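Local coordinates for protein putative glycosyltransferase (GalT1) (Streptococcus parasanguinis FW213, PDB 5HEA) that probably transfers sugar residues from a nucleotide-activated donor to an acceptor, this chain being the C-terminal GT-A-type glycosyltransferase portion of a longer protein, at residues A[51-56]-A[64-69]; A[74-79]-A[189-194]; A[17-22]-A[124-129]; A[168-173]-A[211-216]. All blocks are in the same frame, centred on the assembly; numbering follows the deposited sequence.

Contact 1: A[51-56]-A[64-69]; sequences ICEEYA and ILHQTN
Ile64 reaches from strand 62-66 against helix 48-58, where it meets Cys52, Glu53 and Ala56. From CB its two branches part. CG2 turns back within the strand and lies over one face of the His66 ring. CG1, opposite the carbonyl carbon (chi1 -49°), goes to the helix and passes Ala56 CB at 3.9 Å. At its tip, Ile64 CD1 touches Ala56 CB at 3.5 Å, Cys52 CB at 3.9 Å and Cys52 O at 3.2 Å; the carboxylate carbon Glu53 CD stands 3.7 Å from the same methyl. Isoleucine suits this place because one branch reaches the helix while the other lies on the histidine, and the small side chains of Cys52 and Ala56 let the strand pack close to the helix. The two run nearly antiparallel, as the last two elements of the beta-alpha-beta unit 35-41, 48-58, 62-66. Further along, the polar half is one nearly straight hydrogen bond: His66 NE2 donates to Glu53 OE2 at 2.7 Å (N-H...O 172°), in the ring plane and on the anti lone pair of the acid. Asn41 ND2 is bonded to His66 ND1, and Tyr279 of a second subunit packs against both Glu53 and His66. With both ring nitrogens engaged the imidazole is fixed in rotation, and the carboxylate would probably polarise it, an electrostatic link set at a subunit interface.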
loop_
_atom_site.group_PDB
_atom_site.type_symbol
_atom_site.label_atom_id
_atom_site.label_comp_id
_atom_site.label_asym_id
_atom_site.label_seq_id
_atom_site.Cartn_x
_atom_site.Cartn_y
_atom_site.Cartn_z
ATOM N N ILE A 51 9.373 28.646 -16.090
ATOM C CA ILE A 51 8.713 29.928 -16.338
ATOM C C ILE A 51 8.679 30.774 -15.057
ATOM O O ILE A 51 8.937 31.968 -15.102
ATOM C CB ILE A 51 7.300 29.728 -16.932
ATOM C CG1 ILE A 51 7.424 29.190 -18.367
ATOM C CG2 ILE A 51 6.486 31.040 -16.886
ATOM C CD1 ILE A 51 6.176 28.514 -18.898
ATOM N N CYS A 52 8.395 30.149 -13.914
ATOM C CA CYS A 52 8.408 30.866 -12.637
ATOM C C CYS A 52 9.778 31.490 -12.354
ATOM O O CYS A 52 9.872 32.657 -11.955
ATOM C CB CYS A 52 8.025 29.934 -11.487
ATOM S SG CYS A 52 6.255 29.463 -11.462
ATOM N N GLU A 53 10.832 30.700 -12.551
ATOM C CA GLU A 53 12.203 31.159 -12.306
ATOM C C GLU A 53 12.584 32.338 -13.189
ATOM O O GLU A 53 13.204 33.292 -12.726
ATOM C CB GLU A 53 13.203 30.014 -12.501
ATOM C CG GLU A 53 13.168 28.967 -11.400
ATOM C CD GLU A 53 13.655 29.508 -10.062
ATOM O OE1 GLU A 53 14.351 30.544 -10.054
ATOM O OE2 GLU A 53 13.338 28.903 -9.015
ATOM N N GLU A 54 12.206 32.267 -14.461
ATOM C CA GLU A 54 12.524 33.331 -15.407
ATOM C C GLU A 54 11.856 34.645 -15.023
ATOM O O GLU A 54 12.478 35.694 -15.121
ATOM C CB GLU A 54 12.137 32.933 -16.828
ATOM C CG GLU A 54 12.967 31.789 -17.388
ATOM C CD GLU A 54 12.516 31.368 -18.780
ATOM O OE1 GLU A 54 11.344 31.632 -19.137
ATOM O OE2 GLU A 54 13.336 30.776 -19.517
ATOM N N TYR A 55 10.595 34.597 -14.587
ATOM C CA TYR A 55 9.912 35.823 -14.152
ATOM C C TYR A 55 10.508 36.385 -12.848
ATOM O O TYR A 55 10.617 37.598 -12.682
ATOM C CB TYR A 55 8.392 35.613 -14.019
ATOM C CG TYR A 55 7.639 35.817 -15.313
ATOM C CD1 TYR A 55 7.596 34.815 -16.277
ATOM C CD2 TYR A 55 6.989 37.015 -15.583
ATOM C CE1 TYR A 55 6.917 34.998 -17.475
ATOM C CE2 TYR A 55 6.309 37.211 -16.783
ATOM C CZ TYR A 55 6.274 36.197 -17.724
ATOM O OH TYR A 55 5.604 36.370 -18.918
ATOM N N ALA A 56 10.887 35.500 -11.929
ATOM C CA ALA A 56 11.517 35.916 -10.675
ATOM C C ALA A 56 12.803 36.712 -10.925
ATOM O O ALA A 56 13.155 37.600 -10.148
ATOM C CB ALA A 56 11.821 34.698 -9.802
ATOM N N ILE A 64 9.327 32.891 -5.357
ATOM C CA ILE A 64 8.932 31.527 -5.685
ATOM C C ILE A 64 9.108 30.590 -4.505
ATOM O O ILE A 64 10.141 30.595 -3.837
ATOM C CB ILE A 64 9.752 30.957 -6.837
ATOM C CG1 ILE A 64 9.794 31.928 -8.002
ATOM C CG2 ILE A 64 9.179 29.617 -7.294
ATOM C CD1 ILE A 64 10.681 31.452 -9.075
ATOM N N LEU A 65 8.088 29.779 -4.263
ATOM C CA LEU A 65 8.209 28.632 -3.375
ATOM C C LEU A 65 7.993 27.388 -4.222
ATOM O O LEU A 65 6.916 27.189 -4.781
ATOM C CB LEU A 65 7.140 28.660 -2.272
ATOM C CG LEU A 65 7.111 29.733 -1.181
ATOM C CD1 LEU A 65 5.970 29.439 -0.197
ATOM C CD2 LEU A 65 8.443 29.822 -0.441
ATOM N N HIS A 66 9.018 26.560 -4.328
ATOM C CA HIS A 66 8.873 25.249 -4.931
ATOM C C HIS A 66 8.549 24.258 -3.820
ATOM O O HIS A 66 9.197 24.259 -2.786
ATOM C CB HIS A 66 10.183 24.837 -5.597
ATOM C CG HIS A 66 10.606 25.737 -6.713
ATOM N ND1 HIS A 66 9.858 25.904 -7.859
ATOM C CD2 HIS A 66 11.719 26.491 -6.879
ATOM C CE1 HIS A 66 10.481 26.734 -8.674
ATOM N NE2 HIS A 66 11.617 27.102 -8.106
ATOM N N GLN A 67 7.548 23.414 -4.013
ATOM C CA GLN A 67 7.284 22.387 -3.018
ATOM C C GLN A 67 6.922 21.093 -3.697
ATOM O O GLN A 67 6.429 21.101 -4.828
ATOM C CB GLN A 67 6.152 22.802 -2.084
ATOM C CG GLN A 67 4.790 22.851 -2.759
ATOM C CD GLN A 67 3.695 23.276 -1.797
ATOM O OE1 GLN A 67 3.954 23.981 -0.827
ATOM N NE2 GLN A 67 2.468 22.841 -2.060
ATOM N N THR A 68 7.154 19.981 -3.002
ATOM C CA THR A 68 6.696 18.675 -3.465
ATOM C C THR A 68 5.186 18.733 -3.636
ATOM O O THR A 68 4.497 19.353 -2.826
ATOM C CB THR A 68 7.055 17.559 -2.447
ATOM O OG1 THR A 68 8.476 17.517 -2.263
ATOM C CG2 THR A 68 6.563 16.201 -2.928
ATOM N N ASN A 69 4.676 18.110 -4.695
ATOM C CA ASN A 69 3.244 18.174 -5.006
ATOM C C ASN A 69 2.359 17.729 -3.837
ATOM O O ASN A 69 2.507 16.616 -3.328
ATOM C CB ASN A 69 2.918 17.340 -6.249
ATOM C CG ASN A 69 1.437 17.335 -6.571
ATOM O OD1 ASN A 69 0.748 16.336 -6.362
ATOM N ND2 ASN A 69 0.935 18.462 -7.070
#

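Contact 2: A[74-79]-A[189-194]; sequences AARNAG and REDDAT
Arg76 and Glu190 have the closest pair of CA atoms, 10.0 Å apart, so helix 72-82 and the irregular turn at 189-194 meet through side chains alone. Arginine suits the gap: its chain is extended from CG to NE and delivers a flat, charged group to two acids. Glu190 OE2 takes a hydrogen bond from Arg76 NH1 at 2.7 Å (N-H...O 159°), lying at the guanidinium edge and receiving on its anti lone pair. The glutamate gets there by folding at chi2 (-86°), which brings even Glu190 CG to 3.2 Å from Arg76 NH1. Asp191 comes from another direction: its OD1 sits over a face of the guanidinium, 3.3 Å from Arg76 NH1, and attracts by charge without an N-H aimed at it. The acids thus use edge and face of one cation in a buried network. Arg76 belongs to an Ala-Arg-Asn run familiar from family 2 glycosyltransferases, and Glu190-Asp191 may correspond to the acidic pair of GT-A enzymes. Arg76 also makes a cation-pi contact with Phe183 and rests on Pro12 of strand 7-13. The acidic turn leads directly into helix 195-201, and Arg189 and Ala193 touch helix 231-247.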
loop_
_atom_site.group_PDB
_atom_site.type_symbol
_atom_site.label_atom_id
_atom_site.label_comp_id
_atom_site.label_asym_id
_atom_site.label_seq_id
_atom_site.Cartn_x
_atom_site.Cartn_y
_atom_site.Cartn_z
ATOM N N ALA A 74 -2.851 22.790 -0.136
ATOM C CA ALA A 74 -1.538 22.906 0.469
ATOM C C ALA A 74 -0.748 24.053 -0.147
ATOM O O ALA A 74 -0.026 24.760 0.556
ATOM C CB ALA A 74 -0.766 21.592 0.342
ATOM N N ALA A 75 -0.882 24.241 -1.456
ATOM C CA ALA A 75 -0.196 25.341 -2.128
ATOM C C ALA A 75 -0.673 26.702 -1.607
ATOM O O ALA A 75 0.130 27.597 -1.343
ATOM C CB ALA A 75 -0.386 25.249 -3.648
ATOM N N ARG A 76 -1.982 26.867 -1.461
ATOM C CA ARG A 76 -2.499 28.147 -0.970
ATOM C C ARG A 76 -2.093 28.376 0.487
ATOM O O ARG A 76 -1.738 29.487 0.869
ATOM C CB ARG A 76 -4.020 28.220 -1.108
ATOM C CG ARG A 76 -4.504 28.228 -2.548
ATOM C CD ARG A 76 -5.959 28.664 -2.631
ATOM N NE ARG A 76 -6.472 28.623 -3.998
ATOM C CZ ARG A 76 -7.220 27.632 -4.464
ATOM N NH1 ARG A 76 -7.529 26.632 -3.662
ATOM N NH2 ARG A 76 -7.658 27.637 -5.717
ATOM N N ASN A 77 -2.149 27.324 1.301
ATOM C CA ASN A 77 -1.772 27.442 2.711
ATOM C C ASN A 77 -0.303 27.867 2.859
ATOM O O ASN A 77 0.037 28.631 3.758
ATOM C CB ASN A 77 -2.035 26.130 3.473
ATOM C CG ASN A 77 -3.522 25.803 3.605
ATOM O OD1 ASN A 77 -4.373 26.691 3.540
ATOM N ND2 ASN A 77 -3.839 24.518 3.814
ATOM N N ALA A 78 0.555 27.385 1.961
ATOM C CA ALA A 78 1.962 27.785 1.956
ATOM C C ALA A 78 2.063 29.265 1.626
ATOM O O ALA A 78 2.874 29.993 2.206
ATOM C CB ALA A 78 2.771 26.951 0.936
ATOM N N GLY A 79 1.234 29.705 0.685
ATOM C CA GLY A 79 1.180 31.109 0.316
ATOM C C GLY A 79 0.780 31.989 1.493
ATOM O O GLY A 79 1.394 33.027 1.746
ATOM N N ARG A 189 -12.999 21.309 -3.994
ATOM C CA ARG A 189 -13.981 22.248 -3.444
ATOM C C ARG A 189 -13.397 22.839 -2.158
ATOM O O ARG A 189 -14.044 22.885 -1.110
ATOM C CB ARG A 189 -15.320 21.551 -3.173
ATOM C CG ARG A 189 -15.967 20.914 -4.392
ATOM C CD ARG A 189 -16.383 21.970 -5.403
ATOM N NE ARG A 189 -17.593 21.588 -6.131
ATOM C CZ ARG A 189 -18.821 21.985 -5.804
ATOM N NH1 ARG A 189 -19.014 22.785 -4.758
ATOM N NH2 ARG A 189 -19.856 21.583 -6.528
ATOM N N GLU A 190 -12.134 23.241 -2.231
ATOM C CA GLU A 190 -11.445 23.723 -1.046
ATOM C C GLU A 190 -11.846 25.175 -0.780
ATOM O O GLU A 190 -11.967 25.580 0.384
ATOM C CB GLU A 190 -9.924 23.546 -1.171
ATOM C CG GLU A 190 -9.225 24.364 -2.279
ATOM C CD GLU A 190 -9.221 23.703 -3.674
ATOM O OE1 GLU A 190 -9.893 22.667 -3.895
ATOM O OE2 GLU A 190 -8.530 24.240 -4.572
ATOM N N ASP A 191 -12.075 25.924 -1.868
ATOM C CA ASP A 191 -12.596 27.306 -1.827
ATOM C C ASP A 191 -13.966 27.335 -1.160
ATOM O O ASP A 191 -14.245 28.199 -0.314
ATOM C CB ASP A 191 -12.758 27.901 -3.245
ATOM C CG ASP A 191 -11.433 28.293 -3.896
ATOM O OD1 ASP A 191 -10.391 28.237 -3.207
ATOM O OD2 ASP A 191 -11.438 28.670 -5.103
ATOM N N ASP A 192 -14.809 26.388 -1.579
ATOM C CA ASP A 192 -16.164 26.186 -1.057
ATOM C C ASP A 192 -16.150 26.026 0.478
ATOM O O ASP A 192 -17.038 26.521 1.168
ATOM C CB ASP A 192 -16.753 24.945 -1.751
ATOM C CG ASP A 192 -18.211 24.648 -1.365
ATOM O OD1 ASP A 192 -18.989 25.560 -1.019
ATOM O OD2 ASP A 192 -18.583 23.467 -1.450
ATOM N N ALA A 193 -15.125 25.351 0.999
ATOM C CA ALA A 193 -15.005 25.071 2.433
ATOM C C ALA A 193 -14.379 26.206 3.233
ATOM O O ALA A 193 -14.382 26.166 4.462
ATOM C CB ALA A 193 -14.197 23.781 2.650
ATOM N N THR A 194 -13.870 27.233 2.554
ATOM C CA THR A 194 -12.961 28.169 3.222
ATOM C C THR A 194 -13.342 29.655 3.146
ATOM O O THR A 194 -13.283 30.359 4.154
ATOM C CB THR A 194 -11.496 27.984 2.694
ATOM O OG1 THR A 194 -11.121 26.605 2.794
ATOM C CG2 THR A 194 -10.507 28.822 3.511
#

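Contact 3: A[17-22]-A[124-129]; sequences EKYLKR and FNEDRQ
Arg22 and Glu126 approach head-on from opposite directions, the guanidinium presenting its NH1-NH2 edge to a single carboxylate oxygen. Glu126 OE2 receives both N-H groups, from Arg22 NH1 at 2.8 Å and Arg22 NH2 at 2.7 Å. Because two donors share one acceptor, both bonds are bent (137° at NH1), and the two planes are turned 37° against each other. A kink at chi3 of Arg22 (60°) turns that edge to the acid. Tyr19 slides past the acid in the reverse sense, its CE1 3.8 Å from Glu126 CD in an oblique approach, with ring and carboxylate planes far from parallel. Phe124 adds a second ring obliquely, with CE2 at 3.8 Å from Arg22 NH1. Gln129 NE2 holds the turn from within: it meets Glu126 OE1 at 3.2 Å on the anti side, well out of the carboxylate plane, but Glu126 O at 2.8 Å in the carbonyl plane. Glutamine, with two N-H groups on one nitrogen, suits this double task. An Asx motif, Asn125 OD1 accepting from Arg128 N, shapes the same turn. Ser216 OG gives Glu126 OE2 a further hydrogen-bond partner. The salt bridge joins the start of helix 20-28, which packs on helix 48-58, to the turn that follows strand 116-125, where Phe124 and Glu126 bond to the backbone of the parallel strand 204-217.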
loop_
_atom_site.group_PDB
_atom_site.type_symbol
_atom_site.label_atom_id
_atom_site.label_comp_id
_atom_site.label_asym_id
_atom_site.label_seq_id
_atom_site.Cartn_x
_atom_site.Cartn_y
_atom_site.Cartn_z
ATOM N N GLU A 17 1.813 25.599 -17.959
ATOM C CA GLU A 17 2.780 26.213 -18.881
ATOM C C GLU A 17 2.146 27.067 -19.997
ATOM O O GLU A 17 2.730 28.055 -20.434
ATOM C CB GLU A 17 3.718 25.157 -19.482
ATOM C CG GLU A 17 3.092 24.283 -20.562
ATOM C CD GLU A 17 4.051 23.225 -21.112
ATOM O OE1 GLU A 17 5.206 23.130 -20.634
ATOM O OE2 GLU A 17 3.639 22.478 -22.025
ATOM N N LYS A 18 0.957 26.687 -20.450
ATOM C CA LYS A 18 0.316 27.396 -21.558
ATOM C C LYS A 18 -0.263 28.739 -21.125
ATOM O O LYS A 18 -0.446 29.630 -21.948
ATOM C CB LYS A 18 -0.783 26.533 -22.188
ATOM C CG LYS A 18 -0.267 25.281 -22.890
ATOM C CD LYS A 18 -1.387 24.534 -23.602
ATOM C CE LYS A 18 -2.361 23.910 -22.614
ATOM N NZ LYS A 18 -3.484 23.211 -23.302
ATOM N N TYR A 19 -0.536 28.890 -19.831
ATOM C CA TYR A 19 -1.297 30.048 -19.357
ATOM C C TYR A 19 -0.557 30.953 -18.381
ATOM O O TYR A 19 -0.993 32.076 -18.112
ATOM C CB TYR A 19 -2.585 29.561 -18.709
ATOM C CG TYR A 19 -3.360 28.629 -19.605
ATOM C CD1 TYR A 19 -3.918 29.084 -20.795
ATOM C CD2 TYR A 19 -3.526 27.292 -19.268
ATOM C CE1 TYR A 19 -4.629 28.234 -21.623
ATOM C CE2 TYR A 19 -4.232 26.437 -20.087
ATOM C CZ TYR A 19 -4.785 26.911 -21.257
ATOM O OH TYR A 19 -5.490 26.048 -22.063
ATOM N N LEU A 20 0.563 30.471 -17.860
ATOM C CA LEU A 20 1.251 31.164 -16.772
ATOM C C LEU A 20 1.799 32.542 -17.165
ATOM O O LEU A 20 1.698 33.504 -16.388
ATOM C CB LEU A 20 2.358 30.271 -16.198
ATOM C CG LEU A 20 3.073 30.750 -14.935
ATOM C CD1 LEU A 20 2.102 30.998 -13.787
ATOM C CD2 LEU A 20 4.120 29.716 -14.522
ATOM N N LYS A 21 2.378 32.653 -18.359
ATOM C CA LYS A 21 2.964 33.929 -18.784
ATOM C C LYS A 21 1.892 35.018 -18.917
ATOM O O LYS A 21 2.096 36.162 -18.512
ATOM C CB LYS A 21 3.744 33.786 -20.114
ATOM C CG LYS A 21 4.989 32.885 -20.054
ATOM C CD LYS A 21 5.905 33.060 -21.285
ATOM C CE LYS A 21 5.573 32.088 -22.420
ATOM N NZ LYS A 21 6.359 32.372 -23.680
ATOM N N ARG A 22 0.748 34.659 -19.488
ATOM C CA ARG A 22 -0.367 35.593 -19.585
ATOM C C ARG A 22 -0.803 36.070 -18.191
ATOM O O ARG A 22 -1.003 37.270 -17.972
ATOM C CB ARG A 22 -1.540 34.957 -20.332
ATOM C CG ARG A 22 -2.700 35.910 -20.572
ATOM C CD ARG A 22 -3.842 35.188 -21.255
ATOM N NE ARG A 22 -4.339 34.082 -20.439
ATOM C CZ ARG A 22 -5.161 33.142 -20.884
ATOM N NH1 ARG A 22 -5.580 33.161 -22.146
ATOM N NH2 ARG A 22 -5.571 32.184 -20.076
ATOM N N PHE A 124 -13.169 34.307 -20.381
ATOM C CA PHE A 124 -12.483 34.188 -21.657
ATOM C C PHE A 124 -12.560 32.735 -22.099
ATOM O O PHE A 124 -12.108 31.843 -21.386
ATOM C CB PHE A 124 -11.025 34.623 -21.545
ATOM C CG PHE A 124 -10.285 34.620 -22.860
ATOM C CD1 PHE A 124 -10.560 35.577 -23.827
ATOM C CD2 PHE A 124 -9.314 33.661 -23.128
ATOM C CE1 PHE A 124 -9.879 35.582 -25.039
ATOM C CE2 PHE A 124 -8.624 33.663 -24.337
ATOM C CZ PHE A 124 -8.905 34.624 -25.291
ATOM N N ASN A 125 -13.160 32.512 -23.267
ATOM C CA ASN A 125 -13.349 31.181 -23.831
ATOM C C ASN A 125 -12.086 30.830 -24.605
ATOM O O ASN A 125 -11.860 31.394 -25.663
ATOM C CB ASN A 125 -14.566 31.214 -24.770
ATOM C CG ASN A 125 -14.854 29.867 -25.459
ATOM O OD1 ASN A 125 -13.958 29.069 -25.730
ATOM N ND2 ASN A 125 -16.123 29.633 -25.762
ATOM N N GLU A 126 -11.271 29.912 -24.079
ATOM C CA GLU A 126 -9.998 29.545 -24.720
ATOM C C GLU A 126 -10.183 28.847 -26.063
ATOM O O GLU A 126 -9.361 29.000 -26.978
ATOM C CB GLU A 126 -9.176 28.629 -23.815
ATOM C CG GLU A 126 -8.744 29.258 -22.503
ATOM C CD GLU A 126 -7.627 30.276 -22.664
ATOM O OE1 GLU A 126 -6.998 30.343 -23.749
ATOM O OE2 GLU A 126 -7.378 31.014 -21.694
ATOM N N ASP A 127 -11.257 28.069 -26.173
ATOM C CA ASP A 127 -11.537 27.313 -27.390
ATOM C C ASP A 127 -11.823 28.225 -28.579
ATOM O O ASP A 127 -11.490 27.891 -29.717
ATOM C CB ASP A 127 -12.708 26.353 -27.167
ATOM C CG ASP A 127 -12.470 25.409 -25.997
ATOM O OD1 ASP A 127 -11.353 24.852 -25.898
ATOM O OD2 ASP A 127 -13.394 25.237 -25.166
ATOM N N ARG A 128 -12.436 29.374 -28.312
ATOM C CA ARG A 128 -12.774 30.318 -29.371
ATOM C C ARG A 128 -12.011 31.640 -29.272
ATOM O O ARG A 128 -12.227 32.532 -30.078
ATOM C CB ARG A 128 -14.288 30.584 -29.386
ATOM C CG ARG A 128 -15.103 29.399 -29.920
ATOM C CD ARG A 128 -16.605 29.661 -29.912
ATOM N NE ARG A 128 -17.028 30.635 -30.917
ATOM C CZ ARG A 128 -17.356 30.332 -32.173
ATOM N NH1 ARG A 128 -17.295 29.075 -32.600
ATOM N NH2 ARG A 128 -17.740 31.288 -33.009
ATOM N N GLN A 129 -11.135 31.756 -28.273
ATOM C CA GLN A 129 -10.371 32.984 -28.038
ATOM C C GLN A 129 -11.266 34.221 -28.030
ATOM O O GLN A 129 -10.985 35.199 -28.707
ATOM C CB GLN A 129 -9.238 33.137 -29.071
ATOM C CG GLN A 129 -8.181 32.032 -28.978
ATOM C CD GLN A 129 -7.396 32.106 -27.682
ATOM O OE1 GLN A 129 -6.742 33.114 -27.406
ATOM N NE2 GLN A 129 -7.469 31.048 -26.869
#

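Contact 4: A[168-173]-A[211-216]; sequences SPTKLF and GSYYYS
Pro169 presses its ring carbons against the hydroxyl end of Tyr213, and this is the tight part of the contact. Pro169 CB lies 3.4 Å from Tyr213 CE2 and 3.5 Å from Tyr213 CZ, while Pro169 CG reaches Tyr213 OH at 3.4 Å, all by van der Waals contact. A rigid, apolar proline suits the spot because it fills the space beside the ring without competing for the phenol's polar partners, Asp95 OD2 and Asp92 N. Asp92, Ser93 and Asp94 probably correspond to the DXD motif with which GT-A enzymes usually bind a metal and the nucleotide sugar, and the bonds of Tyr213 OH are consistent with a second-shell position. Tyr213 itself stands at the corner where strand 204-217 changes direction, and its CG, opposite the backbone N (chi1 -174°), points the ring at the proline. At the other end the packing is slacker: Thr170 crosses the tyrosine at about a right angle, and its methyl CG2 stays 3.9 Å from both Tyr213 CB and Tyr213 CG. Thr170 divides its branches by character, CG2 set obliquely against the aromatic ring and OG1 bonded to Cys119 O, with Pro169 O also close by. Within 168-173, Lys171 NZ bonds to Pro169 O at 2.7 Å, and also to Phe167 O and Leu163 O, which satisfies a buried ammonium with backbone oxygens.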
loop_
_atom_site.group_PDB
_atom_site.type_symbol
_atom_site.label_atom_id
_atom_site.label_comp_id
_atom_site.label_asym_id
_atom_site.label_seq_id
_atom_site.Cartn_x
_atom_site.Cartn_y
_atom_site.Cartn_z
ATOM N N SER A 168 -12.082 31.515 -4.899
ATOM C CA SER A 168 -11.173 32.287 -4.051
ATOM C C SER A 168 -10.628 33.623 -4.617
ATOM O O SER A 168 -10.387 34.550 -3.839
ATOM C CB SER A 168 -10.031 31.408 -3.525
ATOM O OG SER A 168 -9.304 30.829 -4.586
ATOM N N PRO A 169 -10.395 33.722 -5.948
ATOM C CA PRO A 169 -9.967 35.037 -6.447
ATOM C C PRO A 169 -11.073 36.080 -6.425
ATOM O O PRO A 169 -12.197 35.792 -5.994
ATOM C CB PRO A 169 -9.554 34.747 -7.902
ATOM C CG PRO A 169 -9.175 33.262 -7.880
ATOM C CD PRO A 169 -10.216 32.667 -6.965
ATOM N N THR A 170 -10.733 37.277 -6.903
ATOM C CA THR A 170 -11.627 38.457 -6.990
ATOM C C THR A 170 -11.843 39.153 -5.654
ATOM O O THR A 170 -12.660 40.058 -5.549
ATOM C CB THR A 170 -13.017 38.192 -7.700
ATOM O OG1 THR A 170 -13.993 37.732 -6.759
ATOM C CG2 THR A 170 -12.891 37.200 -8.874
ATOM N N LYS A 171 -11.090 38.737 -4.638
ATOM C CA LYS A 171 -11.358 39.141 -3.274
ATOM C C LYS A 171 -10.081 39.587 -2.588
ATOM O O LYS A 171 -9.054 38.911 -2.655
ATOM C CB LYS A 171 -12.016 37.974 -2.515
ATOM C CG LYS A 171 -13.312 37.495 -3.202
ATOM C CD LYS A 171 -13.806 36.171 -2.679
ATOM C CE LYS A 171 -15.010 35.717 -3.495
ATOM N NZ LYS A 171 -14.666 35.400 -4.919
ATOM N N LEU A 172 -10.149 40.746 -1.946
ATOM C CA LEU A 172 -9.034 41.282 -1.170
ATOM C C LEU A 172 -9.376 41.210 0.319
ATOM O O LEU A 172 -10.369 41.795 0.756
ATOM C CB LEU A 172 -8.753 42.726 -1.591
ATOM C CG LEU A 172 -7.590 43.447 -0.912
ATOM C CD1 LEU A 172 -6.272 42.814 -1.337
ATOM C CD2 LEU A 172 -7.612 44.947 -1.222
ATOM N N PHE A 173 -8.556 40.486 1.085
ATOM C CA PHE A 173 -8.806 40.226 2.507
ATOM C C PHE A 173 -7.773 40.910 3.405
ATOM O O PHE A 173 -6.579 40.839 3.125
ATOM C CB PHE A 173 -8.695 38.720 2.804
ATOM C CG PHE A 173 -9.623 37.852 1.994
ATOM C CD1 PHE A 173 -10.935 37.648 2.400
ATOM C CD2 PHE A 173 -9.178 37.223 0.841
ATOM C CE1 PHE A 173 -11.796 36.848 1.657
ATOM C CE2 PHE A 173 -10.033 36.411 0.088
ATOM C CZ PHE A 173 -11.344 36.228 0.497
ATOM N N GLY A 211 -16.328 43.274 -13.863
ATOM C CA GLY A 211 -15.656 42.037 -14.230
ATOM C C GLY A 211 -14.205 42.312 -14.592
ATOM O O GLY A 211 -13.833 42.240 -15.755
ATOM N N SER A 212 -13.388 42.638 -13.593
ATOM C CA SER A 212 -12.002 43.033 -13.829
ATOM C C SER A 212 -11.062 41.836 -13.775
ATOM O O SER A 212 -9.884 41.926 -14.141
ATOM C CB SER A 212 -11.577 44.067 -12.797
ATOM O OG SER A 212 -12.372 45.232 -12.931
ATOM N N TYR A 213 -11.598 40.722 -13.303
ATOM C CA TYR A 213 -10.881 39.448 -13.299
ATOM C C TYR A 213 -11.441 38.614 -14.448
ATOM O O TYR A 213 -12.661 38.585 -14.654
ATOM C CB TYR A 213 -11.123 38.745 -11.964
ATOM C CG TYR A 213 -10.335 37.455 -11.743
ATOM C CD1 TYR A 213 -10.779 36.246 -12.273
ATOM C CD2 TYR A 213 -9.177 37.449 -10.971
ATOM C CE1 TYR A 213 -10.075 35.045 -12.054
ATOM C CE2 TYR A 213 -8.452 36.266 -10.755
ATOM C CZ TYR A 213 -8.911 35.069 -11.298
ATOM O OH TYR A 213 -8.216 33.891 -11.079
ATOM N N TYR A 214 -10.560 37.950 -15.197
ATOM C CA TYR A 214 -10.979 37.096 -16.308
ATOM C C TYR A 214 -10.743 35.609 -16.028
ATOM O O TYR A 214 -9.612 35.165 -15.821
ATOM C CB TYR A 214 -10.322 37.540 -17.622
ATOM C CG TYR A 214 -10.825 38.904 -18.070
ATOM C CD1 TYR A 214 -12.065 39.035 -18.690
ATOM C CD2 TYR A 214 -10.077 40.054 -17.846
ATOM C CE1 TYR A 214 -12.542 40.279 -19.082
ATOM C CE2 TYR A 214 -10.545 41.300 -18.228
ATOM C CZ TYR A 214 -11.780 41.402 -18.844
ATOM O OH TYR A 214 -12.257 42.630 -19.241
ATOM N N TYR A 215 -11.843 34.865 -16.009
ATOM C CA TYR A 215 -11.851 33.442 -15.720
ATOM C C TYR A 215 -11.685 32.701 -17.047
ATOM O O TYR A 215 -12.537 32.797 -17.932
ATOM C CB TYR A 215 -13.186 33.060 -15.056
ATOM C CG TYR A 215 -13.327 31.600 -14.701
ATOM C CD1 TYR A 215 -13.885 30.696 -15.595
ATOM C CD2 TYR A 215 -12.901 31.124 -13.468
ATOM C CE1 TYR A 215 -14.014 29.356 -15.272
ATOM C CE2 TYR A 215 -13.021 29.785 -13.136
ATOM C CZ TYR A 215 -13.580 28.909 -14.041
ATOM O OH TYR A 215 -13.703 27.581 -13.711
ATOM N N SER A 216 -10.575 31.985 -17.187
ATOM C CA SER A 216 -10.311 31.202 -18.384
ATOM C C SER A 216 -11.187 29.958 -18.411
ATOM O O SER A 216 -11.139 29.132 -17.502
ATOM C CB SER A 216 -8.845 30.793 -18.420
ATOM O OG SER A 216 -8.634 29.769 -19.367
#

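From the N terminus, contact 3 opens first at 17-22. Before it closes at 124-129, contact 1 opens and closes entirely inside it, a short local loop between one helix and the strand that follows. Contact 2 opens next, on helix 72-82, still within the span of contact 3, but closes only at 189-194, so the two cross. Contact 4 starts at 168-173, before contact 2 is complete, and ends at 211-216, which makes contacts 2 and 4 cross as well. Contacts 1 and 3 tie helices 48-58 and 20-28 to the sheet and a turn beside it, contact 2 joins helix 72-82 to the acidic turn, and contact 4 sets the loop before strand 171-174 against the corner of strand 204-217.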